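Local structure of exopolyphosphatase-related protein (3LLV) at residues Val120-Val123 against Ala124-Val127; Lys107-Glu110 against Glu111-Ala115; Lys86-Lys89 against Ala90-Val94; Ser61-Arg64 against Ser65-Leu68. The protein is of unknown precise function, but this N-terminal TrkA-N domain has an NAD(P)-binding Rossmann fold, and the full-length protein may bind nucleic acid. All blocks are in the same frame, centred on the assembly; numbering follows the deposited sequence.

Contact 1: Val120-Val123 against Ala124-Val127; sequences VVLV and ADAV
Leu122 and Asp125 both set CG anti to their own carbonyl carbon, with chi1 at -80° and -76°. The two side chains then cross obliquely at the point where the strand turns into the helix. Leu122 CD1 lies 3.7 Å from Asp125 OD2, so a buried methyl rests against the carboxylate. Leu122 is the N-cap residue, and Asp125 stands in the first turn that follows. A negative charge at this end of a helix is likely to be favourable.

One water joins the two elements. It donates to Asp125 OD2 at 3.0 Å and to Val120 O at 3.2 Å. It also accepts from Leu122 N at 2.9 Å. With an alanine here instead of Asp125, this water would probably be held less firmly, and Leu122 CD1 would lose the group laid across it.

The helix itself starts from two carbonyls. Ala126 N reaches Leu122 O at 3.1 Å in a nearly straight bond (167°). Val127 N reaches Val123 O at 2.9 Å. Apolar packing is slight: Val123 CG1 and Val127 CG2 are 4.2 Å apart, and Val121 CG1 is 4.3 Å from Ala126 CB.

Asp125 also makes a long, weak ion pair with Lys128. Strand 119-122 is outermost in the sheet of this chain. The backbone of Val121 and Val123 is hydrogen-bonded to strand 99-103. Val120 and Leu122 lean on helix 109-114, and helix 123-137 leaves directly from the strand end.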
# COMPACT_ATOMS: atom_id res chain seq x y z
N VAL A 120 3.50 10.38 2.33
CA VAL A 120 3.20 10.29 0.92
C VAL A 120 4.47 9.92 0.13
O VAL A 120 5.51 10.54 0.30
CB VAL A 120 2.56 11.59 0.43
CG1 VAL A 120 2.58 11.66 -1.12
CG2 VAL A 120 1.16 11.71 0.98
N VAL A 121 4.37 8.89 -0.71
CA VAL A 121 5.44 8.59 -1.65
C VAL A 121 4.98 9.16 -2.99
O VAL A 121 4.09 8.61 -3.63
CB VAL A 121 5.67 7.07 -1.75
CG1 VAL A 121 6.56 6.70 -2.97
CG2 VAL A 121 6.29 6.55 -0.45
N LEU A 122 5.56 10.27 -3.38
CA LEU A 122 5.27 10.82 -4.68
C LEU A 122 6.07 10.09 -5.72
O LEU A 122 7.21 9.99 -5.59
CB LEU A 122 5.67 12.29 -4.74
CG LEU A 122 4.73 13.31 -4.13
CD1 LEU A 122 5.36 14.71 -4.20
CD2 LEU A 122 3.44 13.32 -4.84
N VAL A 123 5.42 9.65 -6.78
CA VAL A 123 6.09 8.86 -7.81
C VAL A 123 7.29 9.62 -8.37
O VAL A 123 8.38 9.07 -8.48
CB VAL A 123 5.11 8.37 -8.88
CG1 VAL A 123 5.86 7.65 -10.03
CG2 VAL A 123 4.15 7.40 -8.21
N ALA A 124 7.10 10.92 -8.63
CA ALA A 124 8.17 11.72 -9.23
C ALA A 124 9.38 11.79 -8.31
O ALA A 124 10.50 11.74 -8.77
CB ALA A 124 7.69 13.11 -9.57
N ASP A 125 9.14 11.94 -7.01
CA ASP A 125 10.24 11.93 -6.02
C ASP A 125 10.98 10.58 -5.99
O ASP A 125 12.21 10.54 -5.92
CB ASP A 125 9.72 12.20 -4.59
CG ASP A 125 9.40 13.65 -4.34
OD1 ASP A 125 9.66 14.52 -5.21
OD2 ASP A 125 8.85 13.92 -3.23
N ALA A 126 10.22 9.48 -6.00
CA ALA A 126 10.78 8.13 -6.00
C ALA A 126 11.65 7.89 -7.25
O ALA A 126 12.76 7.36 -7.17
CB ALA A 126 9.64 7.10 -5.89
N VAL A 127 11.15 8.35 -8.39
CA VAL A 127 11.87 8.22 -9.66
C VAL A 127 13.14 9.09 -9.63
O VAL A 127 14.23 8.64 -9.99
CB VAL A 127 10.96 8.56 -10.84
CG1 VAL A 127 11.78 8.74 -12.14
CG2 VAL A 127 9.93 7.41 -11.05
O HOH W 1 7.68 11.55 -1.86

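Contact 2: Lys107-Glu110 against Glu111-Ala115; sequences KKKE and EFEEA
Lys109 O takes the N-H of Glu113 at 3.0 Å, one of several i to i+4 backbone bonds in this short helix. Glu114 N reaches Glu110 O at 2.8 Å. Phe112 N reaches Lys108 O at 3.3 Å, and the same oxygen also sits in the plane of the Phe112 ring, at its edge by CD2. Glu111 N is served differently. It donates to a water at 2.9 Å, and that water donates to Lys107 O at 2.8 Å. The link from Lys107 O to Glu111 N therefore runs through water.

The side chains are rich in charge. Glu110 bends at chi2 (58°), which brings its carboxylate close to two others. Its OE1 is 3.4 Å from Glu113 OE1, and its OE2 is 3.3 Å from Glu114 OE1. The planes are turned 78° and 87° apart. Such crowding may raise the affinity of these groups for protons.

Some positive charge lies near. Lys109 NZ is 4.2 Å from Glu113 OE2, too far for a salt bridge, while Lys109 CE touches that oxygen. An alanine in place of Glu113 is likely to leave the Lys109 ammonium without this nearby counter-charge. Lys108 runs alongside Glu111, but its NZ is satisfied by a salt bridge to Glu82 of helix 81-94.

Phe112 packs on Val101, Val103 and Val120. Its helix is the connection of a beta-alpha-beta crossover between parallel strands 99-103 and 119-122, the repeating unit of the Rossmann fold.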
# COMPACT_ATOMS: atom_id res chain seq x y z
N LYS A 107 0.46 17.91 -7.20
CA LYS A 107 -0.56 18.84 -6.70
C LYS A 107 -1.49 18.22 -5.65
O LYS A 107 -2.12 18.93 -4.86
CB LYS A 107 -1.38 19.44 -7.85
CG LYS A 107 -2.35 18.43 -8.50
CD LYS A 107 -3.04 19.08 -9.70
CE LYS A 107 -3.95 18.11 -10.43
NZ LYS A 107 -4.89 18.83 -11.33
N LYS A 108 -1.55 16.89 -5.64
CA LYS A 108 -2.46 16.15 -4.75
C LYS A 108 -1.86 15.76 -3.42
O LYS A 108 -2.56 15.22 -2.57
CB LYS A 108 -3.03 14.91 -5.48
CG LYS A 108 -3.86 15.28 -6.72
CD LYS A 108 -4.54 14.09 -7.36
CE LYS A 108 -5.32 14.58 -8.60
NZ LYS A 108 -6.10 13.52 -9.31
N LYS A 109 -0.58 16.06 -3.19
CA LYS A 109 0.09 15.62 -1.96
C LYS A 109 -0.66 16.13 -0.72
O LYS A 109 -0.93 15.36 0.22
CB LYS A 109 1.58 16.03 -1.94
CG LYS A 109 2.35 15.51 -0.74
CD LYS A 109 3.82 15.95 -0.78
CE LYS A 109 4.51 15.78 0.57
NZ LYS A 109 5.91 16.29 0.59
N GLU A 110 -1.01 17.41 -0.72
CA GLU A 110 -1.62 18.05 0.44
C GLU A 110 -2.94 17.41 0.83
O GLU A 110 -3.18 17.14 2.01
CB GLU A 110 -1.80 19.55 0.23
CG GLU A 110 -2.37 20.29 1.46
CD GLU A 110 -1.52 20.13 2.73
OE1 GLU A 110 -0.31 19.80 2.63
OE2 GLU A 110 -2.06 20.35 3.85
N GLU A 111 -3.80 17.15 -0.16
CA GLU A 111 -5.08 16.50 0.13
C GLU A 111 -4.91 15.10 0.72
O GLU A 111 -5.72 14.69 1.56
CB GLU A 111 -6.02 16.51 -1.07
CG GLU A 111 -5.69 15.53 -2.16
CD GLU A 111 -6.70 15.55 -3.31
OE1 GLU A 111 -6.45 14.86 -4.32
OE2 GLU A 111 -7.74 16.24 -3.21
N PHE A 112 -3.86 14.37 0.32
CA PHE A 112 -3.59 13.07 0.94
C PHE A 112 -3.14 13.24 2.39
O PHE A 112 -3.57 12.49 3.28
CB PHE A 112 -2.59 12.26 0.11
CG PHE A 112 -3.22 11.54 -1.06
CD1 PHE A 112 -3.63 10.21 -0.93
CD2 PHE A 112 -3.45 12.20 -2.25
CE1 PHE A 112 -4.22 9.56 -1.99
CE2 PHE A 112 -4.04 11.56 -3.32
CZ PHE A 112 -4.44 10.22 -3.19
N GLU A 113 -2.30 14.24 2.64
CA GLU A 113 -1.90 14.54 4.01
C GLU A 113 -3.11 14.92 4.85
O GLU A 113 -3.29 14.39 5.95
CB GLU A 113 -0.77 15.59 4.03
CG GLU A 113 0.49 15.01 3.35
CD GLU A 113 1.69 15.90 3.41
OE1 GLU A 113 1.52 17.11 3.66
OE2 GLU A 113 2.81 15.38 3.20
N GLU A 114 -3.97 15.79 4.31
CA GLU A 114 -5.20 16.22 5.00
C GLU A 114 -6.16 15.06 5.31
O GLU A 114 -6.86 15.06 6.34
CB GLU A 114 -5.90 17.31 4.20
CG GLU A 114 -5.13 18.63 4.20
CD GLU A 114 -5.67 19.67 3.21
OE1 GLU A 114 -5.28 20.85 3.34
OE2 GLU A 114 -6.47 19.32 2.30
N ALA A 115 -6.18 14.09 4.40
CA ALA A 115 -7.02 12.89 4.58
C ALA A 115 -6.40 11.82 5.48
O ALA A 115 -7.00 10.76 5.69
CB ALA A 115 -7.40 12.32 3.22
O HOH W 2 -3.72 18.57 -2.65

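Contact 3: Lys86-Lys89 against Ala90-Val94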
# COMPACT_ATOMS: atom_id res chain seq x y z
N LYS A 86 -9.76 7.42 -1.93
CA LYS A 86 -10.94 6.71 -1.43
C LYS A 86 -10.55 5.62 -0.45
O LYS A 86 -11.21 5.43 0.59
CB LYS A 86 -11.74 6.15 -2.59
CG LYS A 86 -12.58 7.19 -3.30
CD LYS A 86 -13.28 6.55 -4.49
CE LYS A 86 -14.50 7.35 -4.92
NZ LYS A 86 -14.16 8.75 -5.28
N ILE A 87 -9.46 4.91 -0.76
CA ILE A 87 -8.98 3.84 0.11
C ILE A 87 -8.53 4.42 1.45
O ILE A 87 -8.92 3.92 2.53
CB ILE A 87 -7.80 3.08 -0.54
CG1 ILE A 87 -8.28 2.27 -1.76
CG2 ILE A 87 -7.08 2.24 0.50
CD1 ILE A 87 -7.14 1.80 -2.62
N LEU A 88 -7.77 5.51 1.38
CA LEU A 88 -7.23 6.14 2.58
C LEU A 88 -8.39 6.65 3.46
O LEU A 88 -8.33 6.51 4.68
CB LEU A 88 -6.32 7.31 2.18
CG LEU A 88 -5.82 8.24 3.31
CD1 LEU A 88 -5.01 7.43 4.34
CD2 LEU A 88 -4.97 9.38 2.73
N LYS A 89 -9.42 7.23 2.85
CA LYS A 89 -10.55 7.75 3.63
C LYS A 89 -11.34 6.62 4.29
O LYS A 89 -11.77 6.78 5.43
CB LYS A 89 -11.45 8.59 2.73
CG LYS A 89 -10.82 9.97 2.43
CD LYS A 89 -11.65 10.81 1.45
CE LYS A 89 -10.95 12.12 1.14
NZ LYS A 89 -11.64 12.93 0.11
N ALA A 90 -11.53 5.51 3.57
CA ALA A 90 -12.19 4.31 4.13
C ALA A 90 -11.41 3.78 5.33
O ALA A 90 -11.97 3.52 6.41
CB ALA A 90 -12.35 3.19 3.05
N LEU A 91 -10.10 3.63 5.14
CA LEU A 91 -9.21 3.20 6.19
C LEU A 91 -9.33 4.10 7.40
O LEU A 91 -9.55 3.62 8.51
CB LEU A 91 -7.75 3.16 5.69
CG LEU A 91 -6.74 2.69 6.74
CD1 LEU A 91 -7.01 1.25 7.23
CD2 LEU A 91 -5.29 2.82 6.20
N ARG A 92 -9.21 5.41 7.18
CA ARG A 92 -9.23 6.39 8.27
C ARG A 92 -10.56 6.50 9.03
O ARG A 92 -10.59 6.93 10.22
CB ARG A 92 -8.73 7.73 7.74
CG ARG A 92 -7.24 7.76 7.58
CD ARG A 92 -6.55 8.01 8.94
NE ARG A 92 -5.09 7.86 8.80
CZ ARG A 92 -4.43 6.72 8.93
NH1 ARG A 92 -5.04 5.58 9.21
NH2 ARG A 92 -3.13 6.69 8.71
N SER A 93 -11.65 6.12 8.37
CA SER A 93 -12.96 6.08 9.01
C SER A 93 -13.02 4.97 10.07
O SER A 93 -13.86 5.02 10.96
CB SER A 93 -14.07 5.88 7.98
OG SER A 93 -14.14 4.52 7.59
N VAL A 94 -12.11 4.00 9.96
CA VAL A 94 -12.02 2.84 10.87
C VAL A 94 -10.84 2.90 11.85
O VAL A 94 -10.99 2.52 13.01
CB VAL A 94 -11.93 1.50 10.06
CG1 VAL A 94 -11.79 0.29 10.99
CG2 VAL A 94 -13.18 1.34 9.16
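Lys86 starts the walk: its O accepts the N-H of Ala90 at 3.0 Å, and the Ala90 methyl rests by the same oxygen. Ile87 comes next. Its O receives Leu91 N at 2.9 Å in an almost straight bond (171°). The Ile87 side chain points away from Ala90-Val94 and packs on Tyr63 and Ile76.

Leu88 makes the main side-chain contact. It holds CG anti to the backbone N (chi1 171°), and its CD1 comes 3.9 Å from Arg92 CG. The two side chains pass at a slant. Leu88 O binds Arg92 N at 2.9 Å and lies 3.3 Å from Arg92 CG. Arg92 then bends at chi2 (-80°), and its guanidinium goes on past the leucine to loop carbonyls.

Lys89 closes the segment. Its O takes Ser93 N at 3.0 Å, in a bond less straight than the one at Ile87. A bond from Ser93 OG to Ala90 O is uncertain, because Ser93 has two conformers.

Arg92 NE bonds to Gly116 O, NH1 to Ser95 O and NH2 to Val97 O. The guanidinium is thus gripped by three main-chain oxygens on all its nitrogens. The chemistry implies that backbone dipoles, with no acid among these bonded partners, probably steady its charge while it ties helix 81-94 to the loops that lead into strands 99-103 and 119-122.

Contact 4: Ser61-Arg64 against Ser65-Leu68; sequences SFYR and SLDL
Phe62 O is gripped by both hydrogen-bond donors of Ser65, N and OG. The hydroxyl OG donates to it at 2.6 Å, and Ser65 N donates at 3.0 Å from well above the carbonyl plane (66° out of it). Leu66 N adds a weak, long bond to the same oxygen at 3.5 Å.

This is the C-terminal turn of helix 60-65 in the Rossmann fold. The helix lies on the connection from outer strand 51-54 to central strand 73-76. Here the turn tightens toward 3-10 geometry: Leu66 N donates to Tyr63 O at 3.2 Å, three residues back. Ser65 OG stands between its own N and carbonyl carbon (chi1 74°), and from there it curls back onto the helix.

Leu66 covers the apolar side. Its CG sits over one face of the Phe62 ring, 4.2 Å above the plane and toward the rim. Its CD1 comes 3.7 Å from Phe62 CE2 and also approaches the Tyr63 ring obliquely. Leu68 CD1 reaches back to Tyr63 as well. These side chains face the sheet: Phe62 meets Val35, Leu66 meets Leu33 and Ile10, and Leu68 meets Ile10. Tyr63 OH bonds to Pro57 O.

Past the helix end, a water spans the turn, donating to Tyr63 O at 2.8 Å and to Leu66 O at 2.9 Å.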
# COMPACT_ATOMS: atom_id res chain seq x y z
N SER A 61 -16.04 -2.19 6.04
CA SER A 61 -16.24 -3.44 6.75
C SER A 61 -15.05 -4.38 6.60
O SER A 61 -14.78 -5.19 7.50
CB SER A 61 -17.51 -4.15 6.30
OG SER A 61 -18.65 -3.36 6.58
N PHE A 62 -14.34 -4.30 5.47
CA PHE A 62 -13.11 -5.07 5.32
C PHE A 62 -12.11 -4.70 6.41
O PHE A 62 -11.55 -5.57 7.09
CB PHE A 62 -12.48 -4.90 3.93
CG PHE A 62 -11.14 -5.56 3.83
CD1 PHE A 62 -11.01 -6.96 3.81
CD2 PHE A 62 -10.00 -4.79 3.80
CE1 PHE A 62 -9.75 -7.55 3.74
CE2 PHE A 62 -8.76 -5.39 3.71
CZ PHE A 62 -8.63 -6.77 3.70
N TYR A 63 -11.90 -3.40 6.60
CA TYR A 63 -10.96 -2.93 7.63
C TYR A 63 -11.40 -3.30 9.03
O TYR A 63 -10.57 -3.64 9.87
CB TYR A 63 -10.68 -1.43 7.52
CG TYR A 63 -10.03 -1.13 6.20
CD1 TYR A 63 -8.80 -1.72 5.86
CD2 TYR A 63 -10.64 -0.30 5.28
CE1 TYR A 63 -8.22 -1.48 4.61
CE2 TYR A 63 -10.06 -0.04 4.05
CZ TYR A 63 -8.85 -0.64 3.72
OH TYR A 63 -8.33 -0.39 2.47
N ARG A 64 -12.71 -3.32 9.24
CA ARG A 64 -13.27 -3.74 10.52
C ARG A 64 -13.09 -5.24 10.81
O ARG A 64 -13.13 -5.66 11.98
CB ARG A 64 -14.75 -3.34 10.62
CG ARG A 64 -14.95 -1.84 10.61
CD ARG A 64 -16.36 -1.43 10.99
NE ARG A 64 -16.50 0.02 10.96
CZ ARG A 64 -16.10 0.86 11.91
NH1 ARG A 64 -15.54 0.43 13.03
NH2 ARG A 64 -16.29 2.16 11.73
N SER A 65 -12.89 -6.04 9.76
CA SER A 65 -12.65 -7.48 9.92
C SER A 65 -11.19 -7.81 10.26
O SER A 65 -10.90 -8.92 10.70
CB SER A 65 -13.11 -8.25 8.68
OG SER A 65 -12.22 -8.07 7.59
N LEU A 66 -10.28 -6.85 10.08
CA LEU A 66 -8.85 -7.07 10.37
C LEU A 66 -8.48 -6.63 11.78
O LEU A 66 -9.11 -5.74 12.35
CB LEU A 66 -7.99 -6.31 9.36
CG LEU A 66 -8.10 -6.65 7.87
CD1 LEU A 66 -7.33 -5.61 7.07
CD2 LEU A 66 -7.57 -8.06 7.58
N ASP A 67 -7.45 -7.27 12.34
CA ASP A 67 -6.90 -6.82 13.60
C ASP A 67 -5.77 -5.87 13.26
O ASP A 67 -4.66 -6.28 12.94
CB ASP A 67 -6.38 -8.01 14.42
CG ASP A 67 -5.88 -7.59 15.80
OD1 ASP A 67 -5.97 -8.41 16.75
OD2 ASP A 67 -5.39 -6.45 15.95
N LEU A 68 -6.04 -4.59 13.31
CA LEU A 68 -5.11 -3.60 12.86
C LEU A 68 -4.28 -2.97 13.96
O LEU A 68 -3.45 -2.13 13.69
CB LEU A 68 -5.85 -2.50 12.15
CG LEU A 68 -6.55 -2.79 10.85
CD1 LEU A 68 -7.42 -1.65 10.54
CD2 LEU A 68 -5.58 -3.01 9.76
O HOH W 3 -10.15 -3.07 12.60

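From the N terminus the order is contact 4, contact 3, contact 2, contact 1. They run in series; none nests in or crosses another. Each is local, closing a helical turn and no long loop. Contact 4 ends helix 60-65 and leads toward strand 73-76. Contact 3 lies in the helix after that strand, and contact 2 in the next crossover helix. Contact 1 opens the last helix. Neighbours touch: Tyr63 meets Ile87 and Leu91, Ala115 meets Leu88 and Arg92, and Lys109 meets Val120 and Leu122. Contacts 1 and 4 lie on opposite sides of the chain's centre, about 28 Å apart between centres.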